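Local coordinates for 1,3,6,8-tetrahydroxynaphthalene synthase (Streptomyces coelicolor, PDB 1U0M), which catalyses the iterative condensation of five malonyl-CoA units and the Claisen and aldol cyclisations that yield 1,3,6,8-tetrahydroxynaphthalene, at residues A[228-233]-A[239-244]. Numbering follows the deposited sequence.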
loop_
_atom_site.group_PDB
_atom_site.type_symbol
_atom_site.label_atom_id
_atom_site.label_comp_id
_atom_site.label_asym_id
_atom_site.label_seq_id
_atom_site.Cartn_x
_atom_site.Cartn_y
_atom_site.Cartn_z
ATOM N N ASP A 228 -6.694 1.298 17.068
ATOM C CA ASP A 228 -7.779 0.338 16.895
ATOM C C ASP A 228 -9.164 0.955 16.815
ATOM O O ASP A 228 -10.165 0.241 16.884
ATOM C CB ASP A 228 -7.766 -0.707 18.028
ATOM C CG ASP A 228 -8.083 -0.105 19.396
ATOM O OD1 ASP A 228 -9.153 0.523 19.561
ATOM O OD2 ASP A 228 -7.254 -0.271 20.316
ATOM N N TRP A 229 -9.237 2.271 16.656
ATOM C CA TRP A 229 -10.540 2.933 16.592
ATOM C C TRP A 229 -11.279 2.797 15.261
ATOM O O TRP A 229 -12.503 2.754 15.241
ATOM C CB TRP A 229 -10.378 4.389 17.013
ATOM C CG TRP A 229 -10.187 4.487 18.504
ATOM C CD1 TRP A 229 -9.723 3.501 19.337
ATOM C CD2 TRP A 229 -10.503 5.602 19.344
ATOM N NE1 TRP A 229 -9.741 3.931 20.641
ATOM C CE2 TRP A 229 -10.213 5.218 20.675
ATOM C CE3 TRP A 229 -11.004 6.886 19.105
ATOM C CZ2 TRP A 229 -10.410 6.074 21.761
ATOM C CZ3 TRP A 229 -11.202 7.736 20.189
ATOM C CH2 TRP A 229 -10.903 7.325 21.499
ATOM N N ILE A 230 -10.535 2.718 14.157
ATOM C CA ILE A 230 -11.121 2.525 12.824
ATOM C C ILE A 230 -10.203 1.494 12.167
ATOM O O ILE A 230 -9.167 1.826 11.593
ATOM C CB ILE A 230 -11.144 3.822 12.010
ATOM C CG1 ILE A 230 -11.685 4.971 12.875
ATOM C CG2 ILE A 230 -12.044 3.633 10.793
ATOM C CD1 ILE A 230 -11.814 6.306 12.160
ATOM N N MET A 231 -10.594 0.230 12.264
ATOM C CA MET A 231 -9.760 -0.853 11.766
ATOM C C MET A 231 -10.496 -2.053 11.201
ATOM O O MET A 231 -11.718 -2.165 11.266
ATOM C CB MET A 231 -8.902 -1.371 12.915
ATOM C CG MET A 231 -9.762 -2.091 13.963
ATOM S SD MET A 231 -8.874 -2.566 15.438
ATOM C CE MET A 231 -7.977 -4.042 14.828
ATOM N N TYR A 232 -9.698 -2.979 10.695
ATOM C CA TYR A 232 -10.203 -4.216 10.146
ATOM C C TYR A 232 -9.831 -5.399 11.038
ATOM O O TYR A 232 -8.725 -5.466 11.545
ATOM C CB TYR A 232 -9.584 -4.465 8.757
ATOM C CG TYR A 232 -10.381 -3.974 7.572
ATOM C CD1 TYR A 232 -9.764 -3.786 6.338
ATOM C CD2 TYR A 232 -11.746 -3.730 7.668
ATOM C CE1 TYR A 232 -10.481 -3.374 5.225
ATOM C CE2 TYR A 232 -12.484 -3.312 6.565
ATOM C CZ TYR A 232 -11.841 -3.142 5.339
ATOM O OH TYR A 232 -12.552 -2.773 4.220
ATOM N N ASP A 233 -10.769 -6.305 11.260
ATOM C CA ASP A 233 -10.465 -7.562 11.954
ATOM C C ASP A 233 -10.359 -8.461 10.708
ATOM O O ASP A 233 -11.287 -8.500 9.904
ATOM C CB ASP A 233 -11.641 -8.033 12.819
ATOM C CG ASP A 233 -11.432 -7.761 14.318
ATOM O OD1 ASP A 233 -12.412 -7.882 15.079
ATOM O OD2 ASP A 233 -10.305 -7.433 14.737
ATOM N N PHE A 239 -12.705 -9.211 5.581
ATOM C CA PHE A 239 -12.463 -8.036 6.391
ATOM C C PHE A 239 -13.696 -7.594 7.157
ATOM O O PHE A 239 -14.743 -7.315 6.560
ATOM C CB PHE A 239 -11.964 -6.885 5.505
ATOM C CG PHE A 239 -10.714 -7.212 4.739
ATOM C CD1 PHE A 239 -9.742 -8.047 5.291
ATOM C CD2 PHE A 239 -10.492 -6.675 3.474
ATOM C CE1 PHE A 239 -8.578 -8.338 4.597
ATOM C CE2 PHE A 239 -9.333 -6.959 2.774
ATOM C CZ PHE A 239 -8.370 -7.792 3.332
ATOM N N HIS A 240 -13.559 -7.549 8.481
ATOM C CA HIS A 240 -14.629 -7.115 9.369
ATOM C C HIS A 240 -14.259 -5.713 9.867
ATOM O O HIS A 240 -13.269 -5.524 10.572
ATOM C CB HIS A 240 -14.779 -8.076 10.567
ATOM C CG HIS A 240 -15.245 -9.448 10.192
ATOM N ND1 HIS A 240 -14.525 -10.279 9.355
ATOM C CD2 HIS A 240 -16.340 -10.153 10.570
ATOM C CE1 HIS A 240 -15.154 -11.436 9.242
ATOM N NE2 HIS A 240 -16.258 -11.385 9.968
ATOM N N PHE A 241 -15.064 -4.737 9.482
ATOM C CA PHE A 241 -14.830 -3.354 9.842
ATOM C C PHE A 241 -15.251 -3.012 11.274
ATOM O O PHE A 241 -16.377 -3.288 11.684
ATOM C CB PHE A 241 -15.572 -2.444 8.857
ATOM C CG PHE A 241 -15.198 -1.001 8.975
ATOM C CD1 PHE A 241 -13.880 -0.597 8.780
ATOM C CD2 PHE A 241 -16.156 -0.041 9.287
ATOM C CE1 PHE A 241 -13.518 0.747 8.891
ATOM C CE2 PHE A 241 -15.795 1.313 9.401
ATOM C CZ PHE A 241 -14.481 1.699 9.201
ATOM N N LEU A 242 -14.337 -2.396 12.018
ATOM C CA LEU A 242 -14.588 -2.005 13.400
ATOM C C LEU A 242 -14.444 -0.495 13.551
ATOM O O LEU A 242 -13.394 0.092 13.240
ATOM C CB LEU A 242 -13.611 -2.705 14.347
ATOM C CG LEU A 242 -13.854 -4.173 14.721
ATOM C CD1 LEU A 242 -13.967 -5.045 13.487
ATOM C CD2 LEU A 242 -12.709 -4.643 15.586
ATOM N N LEU A 243 -15.510 0.132 14.026
ATOM C CA LEU A 243 -15.527 1.569 14.222
ATOM C C LEU A 243 -15.950 1.866 15.662
ATOM O O LEU A 243 -17.102 1.631 16.044
ATOM C CB LEU A 243 -16.503 2.193 13.233
ATOM C CG LEU A 243 -16.552 3.711 13.108
ATOM C CD1 LEU A 243 -15.200 4.272 12.685
ATOM C CD2 LEU A 243 -17.626 4.050 12.097
ATOM N N ASP A 244 -15.003 2.365 16.455
ATOM C CA ASP A 244 -15.243 2.691 17.858
ATOM C C ASP A 244 -16.282 3.797 18.019
ATOM O O ASP A 244 -16.264 4.801 17.311
ATOM C CB ASP A 244 -13.933 3.115 18.532
ATOM C CG ASP A 244 -14.055 3.231 20.047
ATOM O OD1 ASP A 244 -13.425 2.420 20.760
ATOM O OD2 ASP A 244 -14.775 4.131 20.523
#
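With F239 CG anti to its own carbonyl carbon (chi1 -58°), the phenyl group swings into an offset stack with Y232, centroids 4.9 Å apart and planes at 20°; CE1 of Y232 lies 3.7 Å from CD2 of F239. The backbone sets F239 CB over the centre of the Y232 ring, 3.6 Å from its centroid. F241, its CG anti to the backbone N (chi1 -169°), leans alongside I230 and brings CZ to 3.5 Å from I230 CG2. I230 CG1 also meets L243 CD1. I230, Y232, F241 and L243 line one face; M231, D233, H240 and L242 share the other, where L242 CD2 approaches D233 OD1. At the open end, CB of D244 sits over the five-membered ring of W229. Backbone hydrogen bonds pair M231 with L242 and D233 with H240 in both directions, and D244 N reaches W229 O at 2.8 Å. Y232 OH bonds to C114 O. Replacing Y232 by an alanine is likely to open a gap under F239 CB and phenyl and deprive C114 O of its hydroxyl mate. F117 and M119 of the second subunit pack against F239 and Y232 respectively. This two-stranded antiparallel beta hairpin of the thiolase fold places F241 beside C146, probably the active-site cysteine, as in related enzymes.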